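Local coordinates for DinB-like Protein (Bacillus cereus ATCC 10987, PDB 3DI5) that binds a divalent metal ion such as nickel and belongs to the DinB family of four-helix proteins, its biological role being unestablished, at residues V46-H49 / I50-A53. Sequence-based numbering, arbitrary orientation.
Sequences VAWH and IVTA. With NI (nickel (II) ion), chain B.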
ATOM      1  N   VAL A  46     -11.177   1.890  -1.546  1.00 38.02           N
ATOM      2  CA  VAL A  46      -9.909   2.605  -1.581  1.00 38.22           C
ATOM      3  C   VAL A  46      -8.890   1.985  -0.625  1.00 39.42           C
ATOM      4  O   VAL A  46      -7.753   1.729  -1.037  1.00 41.06           O
ATOM      5  CB  VAL A  46     -10.077   4.136  -1.341  1.00 38.71           C
ATOM      6  CG1 VAL A  46      -8.689   4.857  -1.377  1.00 37.23           C
ATOM      7  CG2 VAL A  46     -11.001   4.710  -2.372  1.00 35.38           C
ATOM      8  N   ALA A  47      -9.308   1.659   0.605  1.00 39.15           N
ATOM      9  CA  ALA A  47      -8.400   1.156   1.645  1.00 38.95           C
ATOM     10  C   ALA A  47      -7.921  -0.280   1.373  1.00 38.71           C
ATOM     11  O   ALA A  47      -6.753  -0.622   1.577  1.00 37.60           O
ATOM     12  CB  ALA A  47      -9.084   1.215   3.014  1.00 38.55           C
ATOM     13  N   TRP A  48      -8.837  -1.139   0.963  1.00 38.76           N
ATOM     14  CA  TRP A  48      -8.456  -2.492   0.591  1.00 38.83           C
ATOM     15  C   TRP A  48      -7.583  -2.525  -0.688  1.00 38.47           C
ATOM     16  O   TRP A  48      -6.738  -3.370  -0.826  1.00 38.14           O
ATOM     17  CB  TRP A  48      -9.704  -3.344   0.427  1.00 38.98           C
ATOM     18  CG  TRP A  48      -9.479  -4.808   0.394  1.00 38.62           C
ATOM     19  CD1 TRP A  48      -9.892  -5.653  -0.573  1.00 38.41           C
ATOM     20  CD2 TRP A  48      -8.841  -5.617   1.399  1.00 38.34           C
ATOM     21  NE1 TRP A  48      -9.549  -6.950  -0.248  1.00 39.87           N
ATOM     22  CE2 TRP A  48      -8.894  -6.949   0.953  1.00 37.93           C
ATOM     23  CE3 TRP A  48      -8.227  -5.340   2.628  1.00 39.22           C
ATOM     24  CZ2 TRP A  48      -8.358  -8.005   1.683  1.00 39.28           C
ATOM     25  CZ3 TRP A  48      -7.696  -6.374   3.350  1.00 38.88           C
ATOM     26  CH2 TRP A  48      -7.761  -7.704   2.880  1.00 39.61           C
ATOM     27  N   HIS A  49      -7.787  -1.582  -1.605  1.00 37.89           N
ATOM     28  CA  HIS A  49      -6.969  -1.490  -2.808  1.00 37.24           C
ATOM     29  C   HIS A  49      -5.491  -1.218  -2.433  1.00 37.41           C
ATOM     30  O   HIS A  49      -4.574  -1.768  -3.042  1.00 36.57           O
ATOM     31  CB  HIS A  49      -7.550  -0.383  -3.712  1.00 37.50           C
ATOM     32  CG  HIS A  49      -6.807  -0.163  -4.994  1.00 37.08           C
ATOM     33  ND1 HIS A  49      -6.738  -1.110  -5.989  1.00 37.73           N
ATOM     34  CD2 HIS A  49      -6.198   0.942  -5.487  1.00 38.81           C
ATOM     35  CE1 HIS A  49      -6.064  -0.619  -7.016  1.00 38.77           C
ATOM     36  NE2 HIS A  49      -5.720   0.624  -6.736  1.00 37.37           N
ATOM     37  N   ILE A  50      -5.275  -0.401  -1.402  1.00 36.74           N
ATOM     38  CA  ILE A  50      -3.924  -0.092  -0.870  1.00 36.60           C
ATOM     39  C   ILE A  50      -3.265  -1.320  -0.276  1.00 36.58           C
ATOM     40  O   ILE A  50      -2.072  -1.614  -0.495  1.00 37.69           O
ATOM     41  CB  ILE A  50      -4.030   1.016   0.218  1.00 36.62           C
ATOM     42  CG1 ILE A  50      -4.261   2.359  -0.459  1.00 35.34           C
ATOM     43  CG2 ILE A  50      -2.738   1.117   1.120  1.00 36.42           C
ATOM     44  CD1 ILE A  50      -4.898   3.390   0.440  1.00 34.26           C
ATOM     45  N   VAL A  51      -4.050  -2.054   0.476  1.00 36.48           N
ATOM     46  CA  VAL A  51      -3.558  -3.261   1.071  1.00 35.50           C
ATOM     47  C   VAL A  51      -3.112  -4.255  -0.005  1.00 35.98           C
ATOM     48  O   VAL A  51      -1.974  -4.759   0.029  1.00 34.52           O
ATOM     49  CB  VAL A  51      -4.610  -3.852   2.003  1.00 36.20           C
ATOM     50  CG1 VAL A  51      -4.091  -5.137   2.613  1.00 33.19           C
ATOM     51  CG2 VAL A  51      -4.989  -2.821   3.123  1.00 33.82           C
ATOM     52  N   THR A  52      -3.993  -4.499  -0.979  1.00 37.01           N
ATOM     53  CA  THR A  52      -3.772  -5.511  -1.996  1.00 37.55           C
ATOM     54  C   THR A  52      -2.729  -5.092  -3.005  1.00 38.58           C
ATOM     55  O   THR A  52      -2.077  -5.964  -3.608  1.00 38.83           O
ATOM     56  CB  THR A  52      -5.073  -5.894  -2.766  1.00 38.09           C
ATOM     57  OG1 THR A  52      -5.591  -4.750  -3.469  1.00 37.78           O
ATOM     58  CG2 THR A  52      -6.104  -6.383  -1.842  1.00 35.80           C
ATOM     59  N   ALA A  53      -2.557  -3.773  -3.181  1.00 39.48           N
ATOM     60  CA  ALA A  53      -1.565  -3.222  -4.088  1.00 39.44           C
ATOM     61  C   ALA A  53      -0.129  -3.628  -3.773  1.00 40.87           C
ATOM     62  O   ALA A  53       0.704  -3.625  -4.682  1.00 39.51           O
ATOM     63  CB  ALA A  53      -1.691  -1.671  -4.180  1.00 40.12           C
TER
HETATM   64 NI    NI B 168      -4.775   2.204  -8.113  1.00 54.28          NI
HETATM   65  O   HOH W   1      -6.932   2.325  -9.165  1.00 35.16           O
HETATM   66  O   HOH W   2      -3.917   3.612  -9.681  1.00 41.04           O
HETATM   67  O   HOH W   3      -4.266   0.453  -9.614  1.00 32.15           O
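W48 and T52 meet one turn apart on helix 43-58: methyl CG2 of T52 sits over one face of the indole, 3.9 Å from the centroid of the W48 five-membered ring, a CH-pi contact. Further round the same indole, CZ3 of W48 lies 3.9 Å from V51 CG1, so the two neighbouring side chains share the ring, whose NE1 makes a weak hydrogen bond to K70 O. The other branch of T52 turns back to the helix: with chi1 62°, OG1 stands between backbone N and carbonyl carbon, 3.2 Å from both W48 O and H49 O, and its single proton can serve either carbonyl. W48 O also takes the regular helical bond from T52 N at 3.0 Å, while A53 N closes on H49 O at 2.8 Å. H49 leads away from this turn. Its CB lies next to the peptide nitrogen of I50, as the chain geometry dictates; CG, anti to the backbone N (chi1 180°), carries the imidazole off the helix; ND1 is hydrogen-bonded to D71 OD2, which helps fix the ring's rotation and may enrich its electron density; CD2 and CE1 flank the tip, where NE2 binds nickel at 2.3 Å. H128 and H132 of helix 118-142 and three waters complete six ligands. This three-histidine site, with one ligand from helix 43-58 and two from helix 118-142, is characteristic of the DinB four-helix bundle.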